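Local coordinates for protein cytochrome P450 RhF (Acinetobacter radioresistens, PDB 6RO8) that probably catalyses monooxygenation of organic substrates at a heme iron, forming the heme domain of a longer protein that also carries flavin and iron-sulfur reductase parts, at residues V66-D71 against D351-E356; D71-F76 against E370-G375; W320-T325 against L341-A346. One frame throughout, in Å; residues are numbered along the deposited sequence.

Contact 1: residues V66-D71 against D351-E356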
loop_
_atom_site.group_PDB
_atom_site.type_symbol
_atom_site.label_atom_id
_atom_site.label_comp_id
_atom_site.label_asym_id
_atom_site.label_seq_id
_atom_site.Cartn_x
_atom_site.Cartn_y
_atom_site.Cartn_z
ATOM N N VAL A 66 11.558 13.139 -3.479
ATOM C CA VAL A 66 11.385 13.229 -4.926
ATOM C C VAL A 66 9.901 13.466 -5.179
ATOM O O VAL A 66 9.067 12.617 -4.840
ATOM C CB VAL A 66 11.894 11.958 -5.611
ATOM C CG1 VAL A 66 11.816 12.080 -7.092
ATOM C CG2 VAL A 66 13.323 11.686 -5.166
ATOM N N THR A 67 9.567 14.629 -5.746
ATOM C CA THR A 67 8.196 15.125 -5.774
ATOM C C THR A 67 7.538 15.101 -7.144
ATOM O O THR A 67 6.307 15.140 -7.206
ATOM C CB THR A 67 8.133 16.563 -5.241
ATOM O OG1 THR A 67 8.795 17.442 -6.157
ATOM C CG2 THR A 67 8.773 16.664 -3.838
ATOM N N ARG A 68 8.304 15.014 -8.231
ATOM C CA ARG A 68 7.776 15.164 -9.582
ATOM C C ARG A 68 7.541 13.829 -10.277
ATOM O O ARG A 68 8.219 12.837 -10.002
ATOM C CB ARG A 68 8.723 16.001 -10.433
ATOM C CG ARG A 68 8.603 17.473 -10.145
ATOM C CD ARG A 68 9.339 18.271 -11.166
ATOM N NE ARG A 68 9.046 19.678 -10.978
ATOM C CZ ARG A 68 9.653 20.652 -11.636
ATOM N NH1 ARG A 68 10.593 20.354 -12.518
ATOM N NH2 ARG A 68 9.332 21.916 -11.398
ATOM N N TYR A 69 6.607 13.843 -11.237
ATOM C CA TYR A 69 6.196 12.614 -11.910
ATOM C C TYR A 69 7.348 11.988 -12.696
ATOM O O TYR A 69 7.617 10.788 -12.573
ATOM C CB TYR A 69 4.993 12.884 -12.820
ATOM C CG TYR A 69 4.525 11.646 -13.570
ATOM C CD1 TYR A 69 3.578 10.791 -13.022
ATOM C CD2 TYR A 69 5.058 11.318 -14.811
ATOM C CE1 TYR A 69 3.173 9.667 -13.686
ATOM C CE2 TYR A 69 4.659 10.185 -15.481
ATOM C CZ TYR A 69 3.708 9.371 -14.921
ATOM O OH TYR A 69 3.305 8.238 -15.595
ATOM N N GLU A 70 8.046 12.783 -13.511
ATOM C CA GLU A 70 9.106 12.207 -14.334
ATOM C C GLU A 70 10.264 11.677 -13.485
ATOM O O GLU A 70 10.803 10.604 -13.777
ATOM C CB GLU A 70 9.605 13.229 -15.351
ATOM C CG GLU A 70 8.680 13.458 -16.541
ATOM C CD GLU A 70 8.315 12.179 -17.303
ATOM O OE1 GLU A 70 9.089 11.194 -17.265
ATOM O OE2 GLU A 70 7.245 12.161 -17.954
ATOM N N ASP A 71 10.658 12.399 -12.429
ATOM C CA ASP A 71 11.739 11.918 -11.569
ATOM C C ASP A 71 11.365 10.598 -10.906
ATOM O O ASP A 71 12.149 9.637 -10.929
ATOM C CB ASP A 71 12.088 12.943 -10.485
ATOM C CG ASP A 71 12.522 14.286 -11.035
ATOM O OD1 ASP A 71 13.165 14.323 -12.108
ATOM O OD2 ASP A 71 12.223 15.309 -10.368
ATOM N N ASP A 351 1.285 15.910 -10.089
ATOM C CA ASP A 351 2.234 16.723 -10.838
ATOM C C ASP A 351 1.511 17.402 -11.998
ATOM O O ASP A 351 1.104 16.747 -12.971
ATOM C CB ASP A 351 3.393 15.861 -11.333
ATOM C CG ASP A 351 4.571 16.688 -11.849
ATOM O OD1 ASP A 351 4.411 17.915 -12.049
ATOM O OD2 ASP A 351 5.653 16.105 -12.076
ATOM N N GLU A 352 1.348 18.723 -11.889
ATOM C CA GLU A 352 0.689 19.480 -12.937
ATOM C C GLU A 352 1.380 19.307 -14.279
ATOM O O GLU A 352 0.732 19.440 -15.322
ATOM C CB GLU A 352 0.635 20.952 -12.547
ATOM C CG GLU A 352 -0.434 21.736 -13.268
ATOM C CD GLU A 352 -1.791 21.077 -13.206
ATOM O OE1 GLU A 352 -2.213 20.673 -12.099
ATOM O OE2 GLU A 352 -2.438 20.968 -14.265
ATOM N N LEU A 353 2.672 18.970 -14.275
ATOM C CA LEU A 353 3.398 18.742 -15.517
ATOM C C LEU A 353 2.912 17.503 -16.255
ATOM O O LEU A 353 3.234 17.345 -17.435
ATOM C CB LEU A 353 4.897 18.615 -15.234
ATOM C CG LEU A 353 5.510 19.853 -14.582
ATOM C CD1 LEU A 353 6.894 19.575 -14.007
ATOM C CD2 LEU A 353 5.565 20.968 -15.593
ATOM N N HIS A 354 2.155 16.621 -15.603
ATOM C CA HIS A 354 1.754 15.393 -16.283
ATOM C C HIS A 354 0.247 15.155 -16.295
ATOM O O HIS A 354 -0.269 14.461 -17.177
ATOM C CB HIS A 354 2.447 14.193 -15.648
ATOM C CG HIS A 354 2.271 12.934 -16.426
ATOM N ND1 HIS A 354 3.111 12.573 -17.456
ATOM C CD2 HIS A 354 1.341 11.956 -16.334
ATOM C CE1 HIS A 354 2.713 11.417 -17.956
ATOM N NE2 HIS A 354 1.640 11.022 -17.294
ATOM N N PHE A 355 -0.455 15.700 -15.310
ATOM C CA PHE A 355 -1.900 15.565 -15.179
ATOM C C PHE A 355 -2.481 16.969 -15.158
ATOM O O PHE A 355 -2.195 17.749 -14.237
ATOM C CB PHE A 355 -2.270 14.800 -13.911
ATOM C CG PHE A 355 -1.727 13.418 -13.874
ATOM C CD1 PHE A 355 -2.362 12.399 -14.565
ATOM C CD2 PHE A 355 -0.576 13.126 -13.154
ATOM C CE1 PHE A 355 -1.870 11.105 -14.547
ATOM C CE2 PHE A 355 -0.070 11.822 -13.116
ATOM C CZ PHE A 355 -0.722 10.806 -13.823
ATOM N N GLU A 356 -3.271 17.301 -16.176
ATOM C CA GLU A 356 -3.891 18.615 -16.207
ATOM C C GLU A 356 -4.943 18.700 -15.113
ATOM O O GLU A 356 -5.682 17.747 -14.868
ATOM C CB GLU A 356 -4.515 18.883 -17.569
ATOM C CG GLU A 356 -4.962 20.327 -17.737
ATOM C CD GLU A 356 -5.453 20.648 -19.142
ATOM O OE1 GLU A 356 -5.630 21.851 -19.442
ATOM O OE2 GLU A 356 -5.659 19.709 -19.944
#
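Tyr69, on the first turn of helix 69-77, is held against the loop that follows helix 345-349 by a carboxylate-to-backbone bond and a cluster of aromatic rings, a partly buried join between the helix that follows strand 63-66 of the main sheet and the loop leading to the heme ligand. Arg68 takes the N-cap position, and the next amide, Tyr69 N, gives its hydrogen to Asp351 OD2 at 2.6 Å in a nearly straight bond (172°). OD2 receives it with its anti lone pair; a negative charge here would suit the positive end of the helix dipole. The other oxygen, OD1, is met from above the carboxylate plane by Leu353 N at 3.0 Å, an Asx turn. Asp351 O in turn accepts from both His354 N and Phe355 N, so this one residue ties the loop to itself as well as to the helix.

With CG anti to the backbone N (chi1 179°), the Tyr69 ring is set against His354 and Phe355. His354 stacks face to face on it, centroids 3.7 Å apart and planes at 14°, while Phe355 makes an offset edge-to-face pair with it, centroids 5.6 Å apart. Tyr69 OH and His354 NE2 both hydrogen-bond to Glu370. At the outer side, Leu353 CD1 lies over a face of the Arg68 guanidinium, 3.7 Å from Arg68 NE; Arg68 NH2 bonds to Arg50 O. Phe355 also makes a cation-pi contact with Arg312. Lying between helix 345-349 and the cysteine loop, segment 351-356 fits the meander region of P450s.

Contact 2: residues D71-F76 against E370-G375. With HEM (protoporphyrin IX containing Fe), chain B.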
loop_
_atom_site.group_PDB
_atom_site.type_symbol
_atom_site.label_atom_id
_atom_site.label_comp_id
_atom_site.label_asym_id
_atom_site.label_seq_id
_atom_site.Cartn_x
_atom_site.Cartn_y
_atom_site.Cartn_z
ATOM N N ASP A 71 10.658 12.399 -12.429
ATOM C CA ASP A 71 11.739 11.918 -11.569
ATOM C C ASP A 71 11.365 10.598 -10.906
ATOM O O ASP A 71 12.149 9.637 -10.929
ATOM C CB ASP A 71 12.088 12.943 -10.485
ATOM C CG ASP A 71 12.522 14.286 -11.035
ATOM O OD1 ASP A 71 13.165 14.323 -12.108
ATOM O OD2 ASP A 71 12.223 15.309 -10.368
ATOM N N VAL A 72 10.171 10.543 -10.286
ATOM C CA VAL A 72 9.744 9.330 -9.590
ATOM C C VAL A 72 9.698 8.151 -10.560
ATOM O O VAL A 72 10.188 7.056 -10.257
ATOM C CB VAL A 72 8.388 9.558 -8.894
ATOM C CG1 VAL A 72 7.781 8.217 -8.374
ATOM C CG2 VAL A 72 8.532 10.595 -7.764
ATOM N N LYS A 73 9.152 8.369 -11.759
ATOM C CA LYS A 73 9.137 7.304 -12.751
ATOM C C LYS A 73 10.551 6.898 -13.132
ATOM O O LYS A 73 10.862 5.702 -13.223
ATOM C CB LYS A 73 8.346 7.741 -13.985
ATOM C CG LYS A 73 8.009 6.592 -14.912
ATOM C CD LYS A 73 6.786 6.878 -15.761
ATOM C CE LYS A 73 7.165 7.000 -17.227
ATOM N NZ LYS A 73 5.966 6.859 -18.105
ATOM N N ALA A 74 11.429 7.878 -13.343
ATOM C CA ALA A 74 12.790 7.566 -13.767
ATOM C C ALA A 74 13.489 6.665 -12.752
ATOM O O ALA A 74 14.114 5.662 -13.117
ATOM C CB ALA A 74 13.566 8.857 -13.974
ATOM N N ILE A 75 13.354 6.987 -11.460
ATOM C CA ILE A 75 13.969 6.170 -10.418
ATOM C C ILE A 75 13.356 4.762 -10.382
ATOM O O ILE A 75 14.079 3.761 -10.232
ATOM C CB ILE A 75 13.885 6.914 -9.070
ATOM C CG1 ILE A 75 14.765 8.168 -9.125
ATOM C CG2 ILE A 75 14.320 6.031 -7.904
ATOM C CD1 ILE A 75 14.184 9.390 -8.433
ATOM N N PHE A 76 12.031 4.652 -10.546
ATOM C CA PHE A 76 11.403 3.334 -10.612
ATOM C C PHE A 76 11.965 2.506 -11.762
ATOM O O PHE A 76 12.126 1.285 -11.639
ATOM C CB PHE A 76 9.898 3.474 -10.789
ATOM C CG PHE A 76 9.126 3.492 -9.519
ATOM C CD1 PHE A 76 9.258 2.467 -8.595
ATOM C CD2 PHE A 76 8.228 4.524 -9.255
ATOM C CE1 PHE A 76 8.519 2.475 -7.408
ATOM C CE2 PHE A 76 7.479 4.532 -8.077
ATOM C CZ PHE A 76 7.633 3.508 -7.153
ATOM N N GLU A 370 -1.850 6.179 -16.002
ATOM C CA GLU A 370 -0.417 6.445 -15.926
ATOM C C GLU A 370 0.061 6.784 -14.509
ATOM O O GLU A 370 1.260 7.040 -14.332
ATOM C CB GLU A 370 -0.054 7.574 -16.884
ATOM C CG GLU A 370 -0.075 7.158 -18.348
ATOM C CD GLU A 370 0.193 8.308 -19.293
ATOM O OE1 GLU A 370 0.071 9.482 -18.875
ATOM O OE2 GLU A 370 0.533 8.040 -20.460
ATOM N N HIS A 371 -0.832 6.796 -13.512
ATOM C CA HIS A 371 -0.455 7.092 -12.134
ATOM C C HIS A 371 0.605 6.095 -11.642
ATOM O O HIS A 371 0.808 5.026 -12.227
ATOM C CB HIS A 371 -1.689 7.055 -11.227
ATOM C CG HIS A 371 -2.213 5.670 -10.970
ATOM N ND1 HIS A 371 -1.551 4.754 -10.178
ATOM C CD2 HIS A 371 -3.329 5.040 -11.413
ATOM C CE1 HIS A 371 -2.230 3.622 -10.152
ATOM N NE2 HIS A 371 -3.319 3.772 -10.885
ATOM N N LEU A 372 1.255 6.436 -10.521
ATOM C CA LEU A 372 2.367 5.638 -10.002
ATOM C C LEU A 372 2.064 4.979 -8.658
ATOM O O LEU A 372 2.989 4.523 -7.988
ATOM C CB LEU A 372 3.637 6.491 -9.897
ATOM C CG LEU A 372 4.057 7.082 -11.242
ATOM C CD1 LEU A 372 5.232 8.035 -11.116
ATOM C CD2 LEU A 372 4.392 5.955 -12.190
ATOM N N THR A 373 0.791 4.910 -8.252
ATOM C CA THR A 373 0.430 4.289 -6.978
ATOM C C THR A 373 0.829 2.816 -6.949
ATOM O O THR A 373 1.125 2.277 -5.877
ATOM C CB THR A 373 -1.088 4.467 -6.723
ATOM O OG1 THR A 373 -1.445 5.849 -6.798
ATOM C CG2 THR A 373 -1.531 3.966 -5.371
ATOM N N PHE A 374 0.882 2.154 -8.103
ATOM C CA PHE A 374 1.299 0.749 -8.139
ATOM C C PHE A 374 2.784 0.581 -8.425
ATOM O O PHE A 374 3.245 -0.560 -8.613
ATOM C CB PHE A 374 0.501 -0.044 -9.189
ATOM C CG PHE A 374 -0.942 -0.272 -8.819
ATOM C CD1 PHE A 374 -1.284 -0.837 -7.604
ATOM C CD2 PHE A 374 -1.961 0.091 -9.698
ATOM C CE1 PHE A 374 -2.619 -1.038 -7.271
ATOM C CE2 PHE A 374 -3.294 -0.103 -9.379
ATOM C CZ PHE A 374 -3.628 -0.670 -8.165
ATOM N N GLY A 375 3.531 1.688 -8.467
ATOM C CA GLY A 375 4.888 1.673 -8.956
ATOM C C GLY A 375 4.952 1.610 -10.471
ATOM O O GLY A 375 3.966 1.792 -11.190
HETATM C CHA HEM B . 4.459 -4.221 -5.226
HETATM C CHB HEM B . 1.055 -0.910 -4.159
HETATM C CHC HEM B . -2.281 -4.406 -3.509
HETATM C CHD HEM B . 1.261 -7.676 -4.114
HETATM C C1A HEM B . 3.846 -3.012 -4.980
HETATM C C2A HEM B . 4.461 -1.696 -5.009
HETATM C C3A HEM B . 3.530 -0.794 -4.716
HETATM C C4A HEM B . 2.275 -1.486 -4.478
HETATM C CMA HEM B . 3.772 0.729 -4.645
HETATM C CAA HEM B . 5.938 -1.382 -5.337
HETATM C CBA HEM B . 5.988 -0.965 -6.794
HETATM C CGA HEM B . 7.400 -0.716 -7.251
HETATM O O1A HEM B . 8.338 -0.835 -6.425
HETATM O O2A HEM B . 7.574 -0.400 -8.452
HETATM C C1B HEM B . -0.148 -1.553 -3.982
HETATM C C2B HEM B . -1.440 -0.906 -3.868
HETATM C C3B HEM B . -2.368 -1.874 -3.671
HETATM C C4B HEM B . -1.687 -3.162 -3.665
HETATM C CMB HEM B . -1.638 0.632 -3.957
HETATM C CAB HEM B . -3.902 -1.760 -3.510
HETATM C CBB HEM B . -4.622 -0.661 -3.735
HETATM C C1C HEM B . -1.618 -5.609 -3.613
HETATM C C2C HEM B . -2.169 -6.944 -3.456
HETATM C C3C HEM B . -1.161 -7.829 -3.634
HETATM C C4C HEM B . 0.038 -7.090 -3.905
HETATM C CMC HEM B . -3.655 -7.230 -3.150
HETATM C CAC HEM B . -1.130 -9.382 -3.591
HETATM C CBC HEM B . -2.205 -10.119 -3.310
HETATM C C1D HEM B . 2.436 -7.044 -4.440
HETATM C C2D HEM B . 3.703 -7.692 -4.682
HETATM C C3D HEM B . 4.584 -6.750 -4.999
HETATM C C4D HEM B . 3.910 -5.457 -4.969
HETATM C CMD HEM B . 4.001 -9.204 -4.590
HETATM C CAD HEM B . 6.074 -7.024 -5.308
HETATM C CBD HEM B . 6.310 -7.330 -6.780
HETATM C CGD HEM B . 7.774 -7.125 -7.098
HETATM O O1D HEM B . 8.538 -6.777 -6.173
HETATM O O2D HEM B . 8.190 -7.295 -8.271
HETATM N NA HEM B . 2.521 -2.840 -4.638
HETATM N NB HEM B . -0.338 -2.921 -3.854
HETATM N NC HEM B . -0.267 -5.748 -3.883
HETATM N ND HEM B . 2.598 -5.680 -4.628
HETATM FE FE HEM B . 1.101 -4.321 -4.251
HETATM O O HOH W 1 1.837 -4.346 -2.069
#
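Phe76 lies against Gly375, and Val72 against Leu372, where helix 69-77, the B helix of the P450 fold, packs on the start of the heme-binding loop; Phe374 and Gly375 open the FGxGxHxCxG signature that leads to Cys381, the axial ligand of the iron. No hydrogen bond crosses between the two segments, and the contact is buried and apolar.

The aliphatic part is a single branch fitting against the helix. Leu372 CD1 touches Val72 CG1 at 3.7 Å and comes within 4.0 Å of Lys73 N; the Val72 and Leu372 side chains lie alongside each other, running opposite ways. Val72 CG1 is presented by a first torsion that sets it anti to the backbone N (chi1 169°). Next along the helix comes a CH-pi contact: Gly375 CA sits over one face of the Phe76 ring, 4.0 Å from its centroid and 19° off the normal.

Polar bonds shape the loop from within. Gly375 N bonds to Leu372 O at 2.9 Å, closing a type I turn, and His371 ND1 accepts a hydrogen bond from Thr373 N in the plane of its ring at 3.0 Å. The same residues have partners outside the segments: Asn349 OD1 accepts from Leu372 N, Thr373 OG1 bonds to Leu311 O, and the backbone of Phe374 is hydrogen-bonded to that of Cys381.

The remaining contacts are with the heme. Phe374 lies on the cysteine side of the porphyrin, its ring tilted with respect to pyrrole B and CE1 3.6 Å from heme C2B. Thr373 CG2 packs on methyl CMB of the same pyrrole, and Phe76 CE1 stands 3.2 Å from heme propionate oxygen O2A.

Contact 3: residues W320-T325 against L341-A346. With HEM (protoporphyrin IX containing Fe), chain B; HIS (histidine), chain C.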
loop_
_atom_site.group_PDB
_atom_site.type_symbol
_atom_site.label_atom_id
_atom_site.label_comp_id
_atom_site.label_asym_id
_atom_site.label_seq_id
_atom_site.Cartn_x
_atom_site.Cartn_y
_atom_site.Cartn_z
ATOM N N TRP A 320 6.958 5.607 -1.612
ATOM C CA TRP A 320 7.740 4.383 -1.571
ATOM C C TRP A 320 9.227 4.758 -1.578
ATOM O O TRP A 320 9.593 5.930 -1.725
ATOM C CB TRP A 320 7.357 3.462 -2.743
ATOM C CG TRP A 320 7.431 2.000 -2.425
ATOM C CD1 TRP A 320 8.174 1.056 -3.088
ATOM C CD2 TRP A 320 6.746 1.300 -1.372
ATOM N NE1 TRP A 320 8.004 -0.184 -2.506
ATOM C CE2 TRP A 320 7.133 -0.064 -1.454
ATOM C CE3 TRP A 320 5.859 1.692 -0.358
ATOM C CZ2 TRP A 320 6.649 -1.039 -0.575
ATOM C CZ3 TRP A 320 5.395 0.720 0.530
ATOM C CH2 TRP A 320 5.786 -0.631 0.405
ATOM N N ARG A 321 10.103 3.773 -1.399
ATOM C CA ARG A 321 11.492 4.078 -1.077
ATOM C C ARG A 321 12.474 3.345 -1.987
ATOM O O ARG A 321 12.210 2.236 -2.484
ATOM C CB ARG A 321 11.794 3.738 0.375
ATOM C CG ARG A 321 11.026 4.576 1.383
ATOM C CD ARG A 321 11.413 4.166 2.796
ATOM N NE ARG A 321 10.785 2.911 3.180
ATOM C CZ ARG A 321 11.090 2.205 4.263
ATOM N NH1 ARG A 321 12.065 2.619 5.105
ATOM N NH2 ARG A 321 10.416 1.078 4.496
ATOM N N ARG A 322 13.622 3.983 -2.199
ATOM C CA ARG A 322 14.714 3.396 -2.954
ATOM C C ARG A 322 16.012 3.703 -2.228
ATOM O O ARG A 322 16.095 4.656 -1.446
ATOM C CB ARG A 322 14.770 3.932 -4.400
ATOM C CG ARG A 322 13.709 3.367 -5.316
ATOM C CD ARG A 322 13.785 1.857 -5.325
ATOM N NE ARG A 322 12.909 1.257 -6.331
ATOM C CZ ARG A 322 11.767 0.627 -6.058
ATOM N NH1 ARG A 322 11.352 0.526 -4.804
ATOM N NH2 ARG A 322 11.053 0.092 -7.036
ATOM N N GLN A 323 17.032 2.888 -2.481
ATOM C CA GLN A 323 18.375 3.152 -1.981
ATOM C C GLN A 323 19.341 3.191 -3.146
ATOM O O GLN A 323 19.243 2.380 -4.067
ATOM C CB GLN A 323 18.849 2.111 -0.974
ATOM C CG GLN A 323 19.990 2.648 -0.126
ATOM C CD GLN A 323 20.370 1.749 1.022
ATOM O OE1 GLN A 323 19.599 1.557 1.960
ATOM N NE2 GLN A 323 21.577 1.201 0.964
ATOM N N VAL A 324 20.261 4.135 -3.101
ATOM C CA VAL A 324 21.198 4.372 -4.192
ATOM C C VAL A 324 22.424 3.477 -4.002
ATOM O O VAL A 324 23.008 3.409 -2.907
ATOM C CB VAL A 324 21.575 5.862 -4.255
ATOM C CG1 VAL A 324 22.625 6.132 -5.320
ATOM C CG2 VAL A 324 20.313 6.701 -4.494
ATOM N N THR A 325 22.806 2.774 -5.073
ATOM C CA THR A 325 23.859 1.768 -5.036
ATOM C C THR A 325 25.171 2.237 -5.654
ATOM O O THR A 325 26.233 1.726 -5.282
ATOM C CB THR A 325 23.392 0.504 -5.761
ATOM O OG1 THR A 325 22.945 0.862 -7.075
ATOM C CG2 THR A 325 22.242 -0.161 -5.000
ATOM N N LEU A 341 16.092 7.367 -0.732
ATOM C CA LEU A 341 15.160 8.212 -1.469
ATOM C C LEU A 341 13.723 7.867 -1.097
ATOM O O LEU A 341 13.349 6.685 -1.053
ATOM C CB LEU A 341 15.349 8.037 -2.979
ATOM C CG LEU A 341 16.786 7.944 -3.512
ATOM C CD1 LEU A 341 16.765 7.899 -5.040
ATOM C CD2 LEU A 341 17.592 9.126 -3.047
ATOM N N PHE A 342 12.919 8.899 -0.847
ATOM C CA PHE A 342 11.461 8.777 -0.811
ATOM C C PHE A 342 10.911 9.166 -2.172
ATOM O O PHE A 342 11.096 10.302 -2.622
ATOM C CB PHE A 342 10.847 9.655 0.278
ATOM C CG PHE A 342 10.539 8.912 1.533
ATOM C CD1 PHE A 342 9.647 7.849 1.511
ATOM C CD2 PHE A 342 11.162 9.238 2.718
ATOM C CE1 PHE A 342 9.373 7.139 2.667
ATOM C CE2 PHE A 342 10.904 8.533 3.871
ATOM C CZ PHE A 342 10.010 7.480 3.849
ATOM N N LEU A 343 10.276 8.218 -2.841
ATOM C CA LEU A 343 9.564 8.487 -4.090
ATOM C C LEU A 343 8.126 8.816 -3.716
ATOM O O LEU A 343 7.333 7.905 -3.465
ATOM C CB LEU A 343 9.614 7.272 -5.011
ATOM C CG LEU A 343 10.891 6.968 -5.803
ATOM C CD1 LEU A 343 12.121 6.867 -4.920
ATOM C CD2 LEU A 343 10.709 5.702 -6.649
ATOM N N VAL A 344 7.764 10.101 -3.664
ATOM C CA VAL A 344 6.444 10.480 -3.133
ATOM C C VAL A 344 5.431 10.393 -4.273
ATOM O O VAL A 344 5.121 11.379 -4.942
ATOM C CB VAL A 344 6.456 11.847 -2.466
ATOM C CG1 VAL A 344 5.091 12.111 -1.838
ATOM C CG2 VAL A 344 7.502 11.880 -1.419
ATOM N N SER A 345 4.876 9.189 -4.459
ATOM C CA SER A 345 3.992 8.934 -5.594
ATOM C C SER A 345 2.689 9.734 -5.521
ATOM O O SER A 345 2.142 10.103 -6.566
ATOM C CB SER A 345 3.692 7.444 -5.700
ATOM O OG SER A 345 3.518 6.887 -4.422
ATOM N N ALA A 346 2.166 10.001 -4.320
ATOM C CA ALA A 346 1.063 10.952 -4.207
ATOM C C ALA A 346 1.416 12.283 -4.861
ATOM O O ALA A 346 0.591 12.882 -5.558
ATOM C CB ALA A 346 0.699 11.169 -2.738
HETATM C CHA HEM B . 4.459 -4.221 -5.226
HETATM C CHB HEM B . 1.055 -0.910 -4.159
HETATM C CHC HEM B . -2.281 -4.406 -3.509
HETATM C CHD HEM B . 1.261 -7.676 -4.114
HETATM C C1A HEM B . 3.846 -3.012 -4.980
HETATM C C2A HEM B . 4.461 -1.696 -5.009
HETATM C C3A HEM B . 3.530 -0.794 -4.716
HETATM C C4A HEM B . 2.275 -1.486 -4.478
HETATM C CMA HEM B . 3.772 0.729 -4.645
HETATM C CAA HEM B . 5.938 -1.382 -5.337
HETATM C CBA HEM B . 5.988 -0.965 -6.794
HETATM C CGA HEM B . 7.400 -0.716 -7.251
HETATM O O1A HEM B . 8.338 -0.835 -6.425
HETATM O O2A HEM B . 7.574 -0.400 -8.452
HETATM C C1B HEM B . -0.148 -1.553 -3.982
HETATM C C2B HEM B . -1.440 -0.906 -3.868
HETATM C C3B HEM B . -2.368 -1.874 -3.671
HETATM C C4B HEM B . -1.687 -3.162 -3.665
HETATM C CMB HEM B . -1.638 0.632 -3.957
HETATM C CAB HEM B . -3.902 -1.760 -3.510
HETATM C CBB HEM B . -4.622 -0.661 -3.735
HETATM C C1C HEM B . -1.618 -5.609 -3.613
HETATM C C2C HEM B . -2.169 -6.944 -3.456
HETATM C C3C HEM B . -1.161 -7.829 -3.634
HETATM C C4C HEM B . 0.038 -7.090 -3.905
HETATM C CMC HEM B . -3.655 -7.230 -3.150
HETATM C CAC HEM B . -1.130 -9.382 -3.591
HETATM C CBC HEM B . -2.205 -10.119 -3.310
HETATM C C1D HEM B . 2.436 -7.044 -4.440
HETATM C C2D HEM B . 3.703 -7.692 -4.682
HETATM C C3D HEM B . 4.584 -6.750 -4.999
HETATM C C4D HEM B . 3.910 -5.457 -4.969
HETATM C CMD HEM B . 4.001 -9.204 -4.590
HETATM C CAD HEM B . 6.074 -7.024 -5.308
HETATM C CBD HEM B . 6.310 -7.330 -6.780
HETATM C CGD HEM B . 7.774 -7.125 -7.098
HETATM O O1D HEM B . 8.538 -6.777 -6.173
HETATM O O2D HEM B . 8.190 -7.295 -8.271
HETATM N NA HEM B . 2.521 -2.840 -4.638
HETATM N NB HEM B . -0.338 -2.921 -3.854
HETATM N NC HEM B . -0.267 -5.748 -3.883
HETATM N ND HEM B . 2.598 -5.680 -4.628
HETATM FE FE HEM B . 1.101 -4.321 -4.251
HETATM N N HIS C . 3.088 -3.392 1.775
HETATM C CA HIS C . 2.769 -2.668 0.551
HETATM C C HIS C . 1.360 -2.995 0.066
HETATM O O HIS C . 0.969 -2.559 -1.026
HETATM C CB HIS C . 3.788 -2.988 -0.543
HETATM C CG HIS C . 4.192 -4.428 -0.590
HETATM N ND1 HIS C . 4.151 -5.176 -1.749
HETATM C CD2 HIS C . 4.643 -5.260 0.379
HETATM C CE1 HIS C . 4.561 -6.406 -1.490
HETATM N NE2 HIS C . 4.866 -6.483 -0.207
HETATM O OXT HIS C . 0.604 -3.691 0.747
HETATM O O HOH W 1 1.837 -4.346 -2.069
#
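Two neighbouring strands of the main P450 beta sheet, 320-324 and 340-343, pair antiparallel here; the first of them carries two residues of the heme pocket, Trp320 and Arg322. Trp320 and Leu343 exchange two backbone hydrogen bonds, Trp320 N to Leu343 O at 3.0 Å and Leu343 N to Trp320 O at 2.6 Å. Arg322 and Leu341 do likewise, with Arg321 and Phe342 as the non-hydrogen-bonded pair between.

On the face shared by that middle pair, Arg321 and Phe342 run side by side in the same direction, CG of Arg321 3.3 Å from CE1 of Phe342, guanidinium and ring planes only 19° apart. Arg321 NH1 continues to Glu89 O and Tyr63 OH.

The strand starting at Trp320 follows the K helix, consistent with substrate recognition site 5 of P450s. Trp320 has heme methyl CMA over one face of its indole, and its CH2 lies 3.2 Å from CB of the bound histidine, on the side of the heme that carries the iron-bound water.

On the face with Trp320 and Leu343, Arg322 packs its CG 3.9 Å from Leu343 CD1, then bends at chi2 (-56°). NH1 bonds back to Arg321 O, fixing the rotation of the guanidinium, and Arg322 NH2 donates a hydrogen bond to heme propionate O1A, which lies at the edge of the guanidinium and in its plane, at 2.9 Å and 165°.

How the contacts relate
Helix 69-77 connects contacts 1 and 2, which share Asp71 and have centres about 10 Å apart. Tyr69 of contact 1 also packs on the loop of contact 2, its CE1 3.7 Å from Leu372 CG. Contact 3 continues the sheet into contact 1, where Val66 N lies 3.0 Å from Phe342 O and Val66 O 3.1 Å from Val344 N, both probable hydrogen bonds. It also abuts contact 2, since Phe76 CE2 packs 3.7 Å from Leu343 CD2 and Phe76 CD1 3.4 Å from Arg322 NH2. Contacts 2 and 3 thus converge on one heme propionate, whereas Tyr69 of contact 1 stays about 12 Å from the heme, side chain to ligand.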